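PDB 6AU1: putative hemin storage protein from Bordetella bronchiseptica, which cleaves deacetylated poly-beta-1,6-N-acetyl-D-glucosamine, a biofilm polysaccharide, through the glycoside hydrolase domain that makes up this chain. Local coordinates for residues A[120-123]-A[124-128]; A[139-142]-A[143-147]; A[195-198]-A[199-202]; A[285-288]-A[289-292]; A[347-350]-A[351-355]. All coordinates share one frame; numbering follows the deposited sequence.

Interaction 1 (A[120-123]-A[124-128]); sequences GERG and LGSPT
R122 folds back over the residues that follow it, L124 to P127, in a local turn on the surface of the long loop between strand 89-94, the third of a TIM barrel, and helix 135-151. The chain reverses most of its direction here: the path from E121 to G123 and that from L124 to P127 lie 135° apart. Two carbonyl oxygens in the plane of the guanidinium hold it. R122 NE donates to G123 O at 3.2 Å in an almost straight bond (178°), and R122 NH2 reaches L124 O at 2.9 Å, approaching from above that carbonyl's plane. With two N-H groups tied to neighbouring carbonyls, rotation of the flat group is largely fixed. One of its faces rests on the backbone, S126 CA standing 3.6 Å above the plane. Nearer the root, CG sits between the backbone N and carbonyl carbon (chi1 54°), and R122 CB packs at 3.8 Å against P127 CD. Beyond the turn, the hydroxyls of S126 and T128 share a hydrogen bond. R122 NH1 is bound by D55 O, in the loop after strand 43-47; L124 leans on Y236, just after strand 230-235, while T128 touches T98 and S100, just after strand 89-94.

Interaction 2 (A[139-142]-A[143-147]); sequences RVIS and EIYED
I141 and Y145, one turn apart on helix 135-151, run alongside each other in the same direction, with I141 CG2 3.9 Å from Y145 CD1; I141 O meets the edge of the same ring. V140 and I144 meet at a slant instead, V140 CG1 to I144 CD1 at 4.0 Å. This is the compact part of the contact, on the outer barrel helix between strands 89-94 and 156-159. Helix 195-223 packs on the I141/Y145 part, F212 on I141 and L216 on Y145, while V140 touches H67 and N105. Regular main-chain bonds run beneath, such as Y145 N to I141 O at 3.1 Å and 165°. The polar tips have partners: S142 OG is bonded to H138 O and H215 NE2, and Y145 OH to P95 O.

The side carrying R139 and E143 is looser. Their guanidinium and carboxylate planes are 65° apart and the salt bridge is long, R139 NE to E143 OE2 being 4.0 Å. Closer approach is made by carbon, R139 CG to E143 OE2 at 3.5 Å, because the arginine bends at its third torsion (69°) and carries NE onward. Water 1 completes the link, accepting from R139 NE at 2.7 Å and donating to E143 OE1. Each end also has a partner outside the pair: D136 for R139 NH1, H67 NE2 for E143 OE1. The ion pair is therefore better read as one member of a charged network, which R66 extends through E146 and D147, with solvent probably weakening the direct attraction between R139 and E143.

Interaction 3 (A[195-198]-A[199-202]); sequences PKLA and QQWS
The carboxamide of Q200 turns one face to the preceding helical turn, where it meets K196: K196 O lies 3.7 Å from Q200 CD, and K196 CG stands over the amide nitrogen, 3.8 Å from Q200 NE2. K196 CE is as near, at 3.7 Å from NE2, but more oblique to the plane. The amide oxygen faces L197, whose CD2 approaches Q200 OE1 at 3.8 Å, again obliquely. These are van der Waals contacts, made possible because both long chains are extended: K196 leaves with CG opposite its own backbone N (chi1 -175°), whereas CG of Q200 is opposite the carbonyl carbon (chi1 -70°), which brings the two together. The second flat group, the indole of W201, starts close to the first turn, its CB 3.3 Å from L197 O, and then leads away; Y179 meets it edge-to-face and K205 forms a cation-pi contact.

All of this belongs to the first turns of helix 195-223, the outer helix leading into strand 230-235 of a TIM-barrel domain. D194 OD1 accepts from K196 N and, weakly, from L197 N at this helix start. Four successive i to i+4 bonds then establish the helix, from Q199 N to P195 O through S202 N to A198 O, the latter at 2.9 Å and 163°. L197, Q200 and W201 all touch L184, and W201 also packs on I188, I191 and R192 of helix 188-193.

Interaction 4 (A[285-288]-A[289-292]); sequences VAAV and ARQK
R290 curls back over the preceding turn near the end of helix 277-290, and each part of it can be placed against A286 and A287. Its CB is 3.4 Å from A286 O and equally near A287 O. The chain leaves with CG opposite the backbone N (chi1 -169°), and CG, CD and NE arch away from A286 and A287, the bend at the third torsion (-66°) bringing the head group back. CZ then lies 3.8 Å from A286 O, an oxygen 3.3 Å above the guanidinium plane and displaced toward the rim. R290 NH1 rests 3.5 Å from A287 CA; NH2 ends beside A286 CB at 4.1 Å. Because A286 O lies above the plane and not in it, the N-H groups are poorly aimed at it, and it accepts instead from R290 N in the helical manner.

The helix stops just beyond. Q291 N is bonded only weakly to A287 O and V288 O, and water 2 bridges A287 O to Q291 NE2. K292, with positive phi, is the C-prime residue of a Schellman motif: K292 N returns to A289 O at 2.8 Å and G293 N to V288 O. L294, after the turn, touches V285, V288 and A289. V288 also meets T297 and F299 of strand 297-305, L253 of helix 253-259 and V240 of helix 238-241, as helix 277-290 lies outside the barrel and joins strand 262-266 to strand 297-305.

Interaction 5 (A[347-350]-A[351-355]); sequences EALR and DVMSL
L349 and V352 slant across one another on the inward side of helix 346-353, their methyls L349 CD2 and V352 CG2 touching at 3.9 Å. M353 takes the other branch of the leucine, CG to L349 CD1 at 4.3 Å, and then folds away at its second and third torsions toward R8 and V10 of strand 8-12. V352 and M353 both reach M321 of helix 314-326, and L349 reaches L317.

In D351, chi1 of 56° brings the carboxylate back toward the first turn. OD1 comes 3.5 Å from A348 O, mere proximity of two acceptors, while OD2 pairs with R318. R350 sends its guanidinium to D38. Behind these groups the helix is kinked. D351 N donates to water 3 at 2.9 Å, and that water donates to E347 O at 2.7 Å, standing in for the missing direct bond. V352 N, also at the kink, has only a weak bond to L349 O; M353 N then makes the regular bond to L349 O at 3.0 Å, and S354 N a weak one to R350 O. Following the last strand, 332-335, and lying against helix 314-326 and strand 8-12, the helix occupies the place of the final outer helix of a (beta/alpha)8 barrel, where last strand pairs with first.

How the interactions relate
The five contacts are all local and follow one another along the chain without overlap, spread round a TIM-barrel domain whose eight parallel strands run from 8-12 to 332-335. Interaction 1 lies in the loop leading to helix 135-151, which carries interaction 2; their nearest atoms are about 8 Å apart. Interaction 3 opens helix 195-223, whose later turns pack on interaction 2, although the two centres are 31 Å apart. Interaction 4 ends helix 277-290, and interaction 5, 25 Å from it between centres, ends helix 346-353. Interactions 3 and 5 are farthest apart, 45 Å between centres, on opposite sides of the chain's centre. None touches another: each shapes its own turn or helix segment, and the barrel sheet joins them.

Interaction 1 (A[120-123]-A[124-128])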
loop_
_atom_site.group_PDB
_atom_site.type_symbol
_atom_site.label_atom_id
_atom_site.label_comp_id
_atom_site.label_asym_id
_atom_site.label_seq_id
_atom_site.Cartn_x
_atom_site.Cartn_y
_atom_site.Cartn_z
ATOM N N GLY A 120 10.598 4.218 -21.867
ATOM C CA GLY A 120 10.176 2.985 -22.501
ATOM C C GLY A 120 10.438 1.744 -21.669
ATOM O O GLY A 120 10.407 0.627 -22.190
ATOM N N GLU A 121 10.711 1.946 -20.386
ATOM C CA GLU A 121 10.990 0.842 -19.472
ATOM C C GLU A 121 10.674 1.240 -18.036
ATOM O O GLU A 121 10.471 2.423 -17.727
ATOM C CB GLU A 121 12.461 0.423 -19.574
ATOM C CG GLU A 121 13.365 1.446 -18.896
ATOM C CD GLU A 121 14.840 1.248 -19.185
ATOM O OE1 GLU A 121 15.194 0.681 -20.243
ATOM O OE2 GLU A 121 15.648 1.694 -18.343
ATOM N N ARG A 122 10.654 0.259 -17.142
ATOM C CA ARG A 122 10.494 0.559 -15.731
ATOM C C ARG A 122 11.195 -0.458 -14.844
ATOM O O ARG A 122 11.444 -1.591 -15.255
ATOM C CB ARG A 122 9.013 0.608 -15.370
ATOM C CG ARG A 122 8.279 -0.659 -15.767
ATOM C CD ARG A 122 6.874 -0.661 -15.203
ATOM N NE ARG A 122 6.865 -0.693 -13.745
ATOM C CZ ARG A 122 5.773 -0.448 -13.021
ATOM N NH1 ARG A 122 4.650 -0.137 -13.643
ATOM N NH2 ARG A 122 5.813 -0.484 -11.699
ATOM N N GLY A 123 11.508 -0.042 -13.623
ATOM C CA GLY A 123 11.944 -0.967 -12.593
ATOM C C GLY A 123 10.752 -1.350 -11.731
ATOM O O GLY A 123 9.621 -1.460 -12.220
ATOM N N LEU A 124 10.992 -1.552 -10.443
ATOM C CA LEU A 124 9.899 -1.901 -9.549
ATOM C C LEU A 124 8.920 -0.737 -9.446
ATOM O O LEU A 124 7.714 -0.921 -9.565
ATOM C CB LEU A 124 10.424 -2.278 -8.166
ATOM C CG LEU A 124 9.341 -2.632 -7.143
ATOM C CD1 LEU A 124 8.462 -3.781 -7.631
ATOM C CD2 LEU A 124 9.987 -2.980 -5.829
ATOM N N GLY A 125 9.461 0.464 -9.259
ATOM C CA GLY A 125 8.628 1.655 -9.178
ATOM C C GLY A 125 8.026 2.066 -10.511
ATOM O O GLY A 125 8.643 1.884 -11.562
ATOM N N SER A 126 6.817 2.624 -10.475
ATOM C CA SER A 126 6.184 3.135 -11.693
ATOM C C SER A 126 6.875 4.398 -12.174
ATOM O O SER A 126 7.233 5.251 -11.365
ATOM C CB SER A 126 4.694 3.428 -11.446
ATOM O OG SER A 126 4.131 4.132 -12.548
ATOM N N PRO A 127 7.041 4.545 -13.502
ATOM C CA PRO A 127 7.558 5.799 -14.056
ATOM C C PRO A 127 6.657 6.995 -13.746
ATOM O O PRO A 127 7.115 8.131 -13.890
ATOM C CB PRO A 127 7.586 5.543 -15.572
ATOM C CG PRO A 127 7.548 4.069 -15.727
ATOM C CD PRO A 127 6.794 3.533 -14.542
ATOM N N THR A 128 5.411 6.744 -13.342
ATOM C CA THR A 128 4.463 7.820 -13.065
ATOM C C THR A 128 4.516 8.358 -11.634
ATOM O O THR A 128 3.753 9.273 -11.298
ATOM C CB THR A 128 3.003 7.370 -13.336
ATOM O OG1 THR A 128 2.608 6.426 -12.331
ATOM C CG2 THR A 128 2.876 6.737 -14.732
#

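Interaction 2 (A[139-142]-A[143-147])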
loop_
_atom_site.group_PDB
_atom_site.type_symbol
_atom_site.label_atom_id
_atom_site.label_comp_id
_atom_site.label_asym_id
_atom_site.label_seq_id
_atom_site.Cartn_x
_atom_site.Cartn_y
_atom_site.Cartn_z
ATOM N N ARG A 139 2.281 19.557 -3.240
ATOM C CA ARG A 139 1.012 20.221 -2.967
ATOM C C ARG A 139 -0.155 19.485 -3.616
ATOM O O ARG A 139 -1.213 19.331 -3.005
ATOM C CB ARG A 139 1.031 21.671 -3.458
ATOM C CG ARG A 139 -0.242 22.445 -3.102
ATOM C CD ARG A 139 -0.198 23.866 -3.653
ATOM N NE ARG A 139 -0.295 23.879 -5.112
ATOM C CZ ARG A 139 0.733 24.064 -5.936
ATOM N NH1 ARG A 139 1.952 24.267 -5.450
ATOM N NH2 ARG A 139 0.537 24.052 -7.248
ATOM N N VAL A 140 0.031 19.043 -4.858
ATOM C CA VAL A 140 -1.055 18.385 -5.579
ATOM C C VAL A 140 -1.437 17.077 -4.876
ATOM O O VAL A 140 -2.625 16.815 -4.666
ATOM C CB VAL A 140 -0.685 18.120 -7.057
ATOM C CG1 VAL A 140 -1.652 17.112 -7.688
ATOM C CG2 VAL A 140 -0.684 19.430 -7.833
ATOM N N ILE A 141 -0.446 16.284 -4.475
ATOM C CA ILE A 141 -0.737 15.052 -3.737
ATOM C C ILE A 141 -1.453 15.384 -2.428
ATOM O O ILE A 141 -2.427 14.732 -2.046
ATOM C CB ILE A 141 0.543 14.245 -3.446
ATOM C CG1 ILE A 141 1.161 13.759 -4.762
ATOM C CG2 ILE A 141 0.229 13.054 -2.554
ATOM C CD1 ILE A 141 2.598 13.230 -4.598
ATOM N N SER A 142 -0.958 16.401 -1.740
ATOM C CA SER A 142 -1.583 16.845 -0.494
ATOM C C SER A 142 -3.057 17.193 -0.692
ATOM O O SER A 142 -3.905 16.882 0.156
ATOM C CB SER A 142 -0.820 18.042 0.065
ATOM O OG SER A 142 0.505 17.651 0.412
ATOM N N GLU A 143 -3.361 17.832 -1.816
ATOM C CA GLU A 143 -4.725 18.272 -2.079
ATOM C C GLU A 143 -5.625 17.102 -2.457
ATOM O O GLU A 143 -6.819 17.096 -2.142
ATOM C CB GLU A 143 -4.729 19.346 -3.166
ATOM C CG GLU A 143 -4.224 20.699 -2.628
ATOM C CD GLU A 143 -4.042 21.748 -3.700
ATOM O OE1 GLU A 143 -4.236 21.430 -4.888
ATOM O OE2 GLU A 143 -3.694 22.897 -3.351
ATOM N N ILE A 144 -5.053 16.104 -3.119
ATOM C CA ILE A 144 -5.813 14.896 -3.429
ATOM C C ILE A 144 -6.213 14.185 -2.130
ATOM O O ILE A 144 -7.358 13.741 -1.985
ATOM C CB ILE A 144 -5.009 13.954 -4.367
ATOM C CG1 ILE A 144 -4.858 14.615 -5.745
ATOM C CG2 ILE A 144 -5.704 12.591 -4.510
ATOM C CD1 ILE A 144 -3.873 13.889 -6.670
ATOM N N TYR A 145 -5.283 14.101 -1.181
ATOM C CA TYR A 145 -5.589 13.509 0.123
ATOM C C TYR A 145 -6.615 14.346 0.879
ATOM O O TYR A 145 -7.500 13.794 1.541
ATOM C CB TYR A 145 -4.309 13.338 0.952
ATOM C CG TYR A 145 -3.616 12.009 0.709
ATOM C CD1 TYR A 145 -2.848 11.793 -0.431
ATOM C CD2 TYR A 145 -3.728 10.972 1.626
ATOM C CE1 TYR A 145 -2.211 10.561 -0.652
ATOM C CE2 TYR A 145 -3.110 9.748 1.416
ATOM C CZ TYR A 145 -2.357 9.543 0.283
ATOM O OH TYR A 145 -1.750 8.312 0.103
ATOM N N GLU A 146 -6.516 15.671 0.778
ATOM C CA GLU A 146 -7.496 16.542 1.421
ATOM C C GLU A 146 -8.888 16.284 0.848
ATOM O O GLU A 146 -9.879 16.201 1.587
ATOM C CB GLU A 146 -7.117 18.012 1.246
ATOM C CG GLU A 146 -8.125 18.987 1.829
ATOM C CD GLU A 146 -7.666 20.441 1.723
ATOM O OE1 GLU A 146 -6.845 20.754 0.844
ATOM O OE2 GLU A 146 -8.119 21.272 2.526
ATOM N N ASP A 147 -8.951 16.139 -0.473
ATOM C CA ASP A 147 -10.226 15.918 -1.157
ATOM C C ASP A 147 -10.826 14.555 -0.801
ATOM O O ASP A 147 -12.044 14.435 -0.637
ATOM C CB ASP A 147 -10.053 16.045 -2.681
ATOM C CG ASP A 147 -9.802 17.483 -3.130
ATOM O OD1 ASP A 147 -10.019 18.413 -2.320
ATOM O OD2 ASP A 147 -9.403 17.688 -4.298
HETATM O O HOH W 1 -2.270 23.006 -6.748
#

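Interaction 3 (A[195-198]-A[199-202])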
loop_
_atom_site.group_PDB
_atom_site.type_symbol
_atom_site.label_atom_id
_atom_site.label_comp_id
_atom_site.label_asym_id
_atom_site.label_seq_id
_atom_site.Cartn_x
_atom_site.Cartn_y
_atom_site.Cartn_z
ATOM N N PRO A 195 30.618 4.491 0.346
ATOM C CA PRO A 195 29.712 3.628 1.116
ATOM C C PRO A 195 29.065 4.348 2.295
ATOM O O PRO A 195 27.914 4.057 2.616
ATOM C CB PRO A 195 30.630 2.505 1.611
ATOM C CG PRO A 195 31.785 2.513 0.685
ATOM C CD PRO A 195 31.976 3.931 0.264
ATOM N N LYS A 196 29.785 5.271 2.927
ATOM C CA LYS A 196 29.214 5.997 4.059
ATOM C C LYS A 196 28.126 6.961 3.584
ATOM O O LYS A 196 27.027 6.986 4.141
ATOM C CB LYS A 196 30.295 6.751 4.830
ATOM C CG LYS A 196 29.770 7.431 6.079
ATOM C CD LYS A 196 30.896 8.001 6.934
ATOM C CE LYS A 196 30.354 8.614 8.222
ATOM N NZ LYS A 196 31.437 9.097 9.124
ATOM N N LEU A 197 28.425 7.742 2.551
ATOM C CA LEU A 197 27.418 8.628 1.958
ATOM C C LEU A 197 26.222 7.842 1.425
ATOM O O LEU A 197 25.070 8.272 1.570
ATOM C CB LEU A 197 28.017 9.460 0.828
ATOM C CG LEU A 197 29.186 10.387 1.173
ATOM C CD1 LEU A 197 29.531 11.268 -0.013
ATOM C CD2 LEU A 197 28.866 11.225 2.403
ATOM N N ALA A 198 26.489 6.691 0.807
ATOM C CA ALA A 198 25.420 5.902 0.195
ATOM C C ALA A 198 24.435 5.417 1.251
ATOM O O ALA A 198 23.213 5.429 1.038
ATOM C CB ALA A 198 25.993 4.718 -0.575
ATOM N N GLN A 199 24.975 4.989 2.388
ATOM C CA GLN A 199 24.163 4.557 3.526
ATOM C C GLN A 199 23.318 5.704 4.081
ATOM O O GLN A 199 22.131 5.533 4.370
ATOM C CB GLN A 199 25.063 3.977 4.627
ATOM C CG GLN A 199 24.447 3.965 6.017
ATOM C CD GLN A 199 23.357 2.924 6.166
ATOM O OE1 GLN A 199 23.223 2.025 5.336
ATOM N NE2 GLN A 199 22.566 3.042 7.231
ATOM N N GLN A 200 23.929 6.873 4.231
ATOM C CA GLN A 200 23.223 8.040 4.757
ATOM C C GLN A 200 22.112 8.466 3.819
ATOM O O GLN A 200 21.019 8.856 4.250
ATOM C CB GLN A 200 24.197 9.200 4.976
ATOM C CG GLN A 200 25.163 8.967 6.122
ATOM C CD GLN A 200 26.261 10.007 6.160
ATOM O OE1 GLN A 200 26.352 10.858 5.273
ATOM N NE2 GLN A 200 27.097 9.950 7.188
ATOM N N TRP A 201 22.401 8.387 2.526
ATOM C CA TRP A 201 21.440 8.753 1.496
ATOM C C TRP A 201 20.243 7.804 1.497
ATOM O O TRP A 201 19.084 8.251 1.439
ATOM C CB TRP A 201 22.129 8.763 0.129
ATOM C CG TRP A 201 21.271 9.264 -1.009
ATOM C CD1 TRP A 201 20.554 10.423 -1.049
ATOM C CD2 TRP A 201 21.095 8.635 -2.285
ATOM N NE1 TRP A 201 19.917 10.542 -2.267
ATOM C CE2 TRP A 201 20.238 9.459 -3.043
ATOM C CE3 TRP A 201 21.584 7.456 -2.860
ATOM C CZ2 TRP A 201 19.849 9.138 -4.346
ATOM C CZ3 TRP A 201 21.188 7.129 -4.155
ATOM C CH2 TRP A 201 20.336 7.972 -4.885
ATOM N N SER A 202 20.517 6.501 1.568
ATOM C CA SER A 202 19.453 5.502 1.653
ATOM C C SER A 202 18.532 5.771 2.844
ATOM O O SER A 202 17.312 5.831 2.685
ATOM C CB SER A 202 20.035 4.090 1.752
ATOM O OG SER A 202 19.007 3.134 1.978
#

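Interaction 4 (A[285-288]-A[289-292])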
loop_
_atom_site.group_PDB
_atom_site.type_symbol
_atom_site.label_atom_id
_atom_site.label_comp_id
_atom_site.label_asym_id
_atom_site.label_seq_id
_atom_site.Cartn_x
_atom_site.Cartn_y
_atom_site.Cartn_z
ATOM N N VAL A 285 8.882 -14.306 9.230
ATOM C CA VAL A 285 8.393 -14.117 10.595
ATOM C C VAL A 285 9.551 -13.939 11.582
ATOM O O VAL A 285 9.509 -13.059 12.445
ATOM C CB VAL A 285 7.505 -15.305 11.038
ATOM C CG1 VAL A 285 7.157 -15.191 12.503
ATOM C CG2 VAL A 285 6.236 -15.337 10.194
ATOM N N ALA A 286 10.589 -14.759 11.438
ATOM C CA ALA A 286 11.759 -14.669 12.308
ATOM C C ALA A 286 12.402 -13.292 12.206
ATOM O O ALA A 286 12.834 -12.722 13.210
ATOM C CB ALA A 286 12.770 -15.748 11.962
ATOM N N ALA A 287 12.468 -12.765 10.985
ATOM C CA ALA A 287 13.059 -11.449 10.759
ATOM C C ALA A 287 12.255 -10.363 11.460
ATOM O O ALA A 287 12.823 -9.465 12.082
ATOM C CB ALA A 287 13.163 -11.150 9.260
ATOM N N VAL A 288 10.931 -10.446 11.346
ATOM C CA VAL A 288 10.051 -9.481 11.994
ATOM C C VAL A 288 10.176 -9.585 13.517
ATOM O O VAL A 288 10.267 -8.569 14.212
ATOM C CB VAL A 288 8.586 -9.687 11.564
ATOM C CG1 VAL A 288 7.665 -8.768 12.344
ATOM C CG2 VAL A 288 8.455 -9.423 10.070
ATOM N N ALA A 289 10.195 -10.811 14.027
ATOM C CA ALA A 289 10.359 -11.041 15.464
ATOM C C ALA A 289 11.667 -10.443 15.981
ATOM O O ALA A 289 11.718 -9.881 17.078
ATOM C CB ALA A 289 10.305 -12.529 15.771
ATOM N N ARG A 290 12.716 -10.563 15.176
ATOM C CA ARG A 290 14.043 -10.076 15.536
ATOM C C ARG A 290 14.014 -8.561 15.751
ATOM O O ARG A 290 14.760 -8.028 16.570
ATOM C CB ARG A 290 15.042 -10.470 14.449
ATOM C CG ARG A 290 16.502 -10.266 14.768
ATOM C CD ARG A 290 17.358 -11.095 13.810
ATOM N NE ARG A 290 17.164 -12.534 14.002
ATOM C CZ ARG A 290 16.534 -13.344 13.151
ATOM N NH1 ARG A 290 16.023 -12.876 12.016
ATOM N NH2 ARG A 290 16.422 -14.636 13.438
ATOM N N GLN A 291 13.128 -7.883 15.026
ATOM C CA GLN A 291 12.924 -6.444 15.178
ATOM C C GLN A 291 11.817 -6.130 16.189
ATOM O O GLN A 291 11.393 -4.979 16.309
ATOM C CB GLN A 291 12.574 -5.805 13.824
ATOM C CG GLN A 291 13.606 -6.047 12.737
ATOM C CD GLN A 291 14.960 -5.477 13.092
ATOM O OE1 GLN A 291 15.067 -4.337 13.544
ATOM N NE2 GLN A 291 16.007 -6.272 12.897
ATOM N N LYS A 292 11.353 -7.158 16.900
ATOM C CA LYS A 292 10.260 -7.029 17.866
ATOM C C LYS A 292 9.017 -6.411 17.224
ATOM O O LYS A 292 8.364 -5.548 17.812
ATOM C CB LYS A 292 10.699 -6.191 19.071
ATOM C CG LYS A 292 12.003 -6.640 19.710
ATOM C CD LYS A 292 11.838 -7.946 20.477
ATOM C CE LYS A 292 13.143 -8.339 21.172
ATOM N NZ LYS A 292 13.015 -9.584 21.983
HETATM O O HOH W 2 15.348 -8.627 11.275
#

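Interaction 5 (A[347-350]-A[351-355])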
loop_
_atom_site.group_PDB
_atom_site.type_symbol
_atom_site.label_atom_id
_atom_site.label_comp_id
_atom_site.label_asym_id
_atom_site.label_seq_id
_atom_site.Cartn_x
_atom_site.Cartn_y
_atom_site.Cartn_z
ATOM N N GLU A 347 -16.399 -19.856 4.022
ATOM C CA GLU A 347 -16.681 -20.924 4.969
ATOM C C GLU A 347 -15.396 -21.544 5.509
ATOM O O GLU A 347 -15.295 -21.848 6.696
ATOM C CB GLU A 347 -17.552 -22.005 4.318
ATOM N N ALA A 348 -14.412 -21.719 4.634
ATOM C CA ALA A 348 -13.180 -22.388 5.016
ATOM C C ALA A 348 -12.268 -21.484 5.840
ATOM O O ALA A 348 -11.528 -21.967 6.692
ATOM C CB ALA A 348 -12.454 -22.884 3.786
ATOM N N LEU A 349 -12.320 -20.178 5.580
ATOM C CA LEU A 349 -11.426 -19.219 6.233
ATOM C C LEU A 349 -12.004 -18.565 7.472
ATOM O O LEU A 349 -11.273 -17.909 8.212
ATOM C CB LEU A 349 -11.030 -18.102 5.270
ATOM C CG LEU A 349 -9.868 -18.242 4.303
ATOM C CD1 LEU A 349 -9.438 -16.845 3.847
ATOM C CD2 LEU A 349 -8.704 -19.002 4.914
ATOM N N ARG A 350 -13.310 -18.705 7.680
ATOM C CA ARG A 350 -13.980 -18.039 8.791
ATOM C C ARG A 350 -13.268 -18.253 10.126
ATOM O O ARG A 350 -13.051 -17.295 10.875
ATOM C CB ARG A 350 -15.433 -18.510 8.900
ATOM C CG ARG A 350 -16.280 -17.660 9.828
ATOM C CD ARG A 350 -17.734 -18.114 9.840
ATOM N NE ARG A 350 -18.288 -18.223 8.491
ATOM C CZ ARG A 350 -18.669 -19.367 7.928
ATOM N NH1 ARG A 350 -19.163 -19.370 6.696
ATOM N NH2 ARG A 350 -18.563 -20.509 8.597
ATOM N N ASP A 351 -12.875 -19.490 10.426
ATOM C CA ASP A 351 -12.359 -19.761 11.763
ATOM C C ASP A 351 -11.000 -19.104 12.006
ATOM O O ASP A 351 -10.694 -18.739 13.141
ATOM C CB ASP A 351 -12.292 -21.276 12.056
ATOM C CG ASP A 351 -11.479 -22.065 11.035
ATOM O OD1 ASP A 351 -10.865 -21.477 10.120
ATOM O OD2 ASP A 351 -11.457 -23.314 11.172
ATOM N N VAL A 352 -10.193 -18.933 10.963
ATOM C CA VAL A 352 -8.894 -18.297 11.169
ATOM C C VAL A 352 -8.926 -16.780 10.940
ATOM O O VAL A 352 -7.997 -16.078 11.328
ATOM C CB VAL A 352 -7.797 -18.916 10.274
ATOM C CG1 VAL A 352 -7.398 -20.285 10.808
ATOM C CG2 VAL A 352 -8.244 -18.989 8.818
ATOM N N MET A 353 -9.991 -16.267 10.333
ATOM C CA MET A 353 -10.067 -14.827 10.120
ATOM C C MET A 353 -10.885 -14.180 11.227
ATOM O O MET A 353 -10.921 -12.957 11.344
ATOM C CB MET A 353 -10.643 -14.500 8.739
ATOM C CG MET A 353 -9.643 -14.655 7.596
ATOM S SD MET A 353 -8.287 -13.452 7.656
ATOM C CE MET A 353 -9.173 -11.919 7.328
ATOM N N SER A 354 -11.516 -15.016 12.050
ATOM C CA SER A 354 -12.280 -14.554 13.208
ATOM C C SER A 354 -11.393 -13.839 14.223
ATOM O O SER A 354 -10.245 -14.236 14.450
ATOM C CB SER A 354 -12.993 -15.731 13.882
ATOM O OG SER A 354 -13.565 -15.344 15.123
ATOM N N LEU A 355 -11.931 -12.785 14.831
ATOM C CA LEU A 355 -11.180 -11.989 15.802
ATOM C C LEU A 355 -11.115 -12.658 17.175
ATOM O O LEU A 355 -10.551 -12.102 18.119
ATOM C CB LEU A 355 -11.791 -10.588 15.927
ATOM C CG LEU A 355 -11.626 -9.681 14.701
ATOM C CD1 LEU A 355 -12.348 -8.349 14.896
ATOM C CD2 LEU A 355 -10.152 -9.460 14.397
HETATM O O HOH W 3 -13.865 -21.880 9.014
#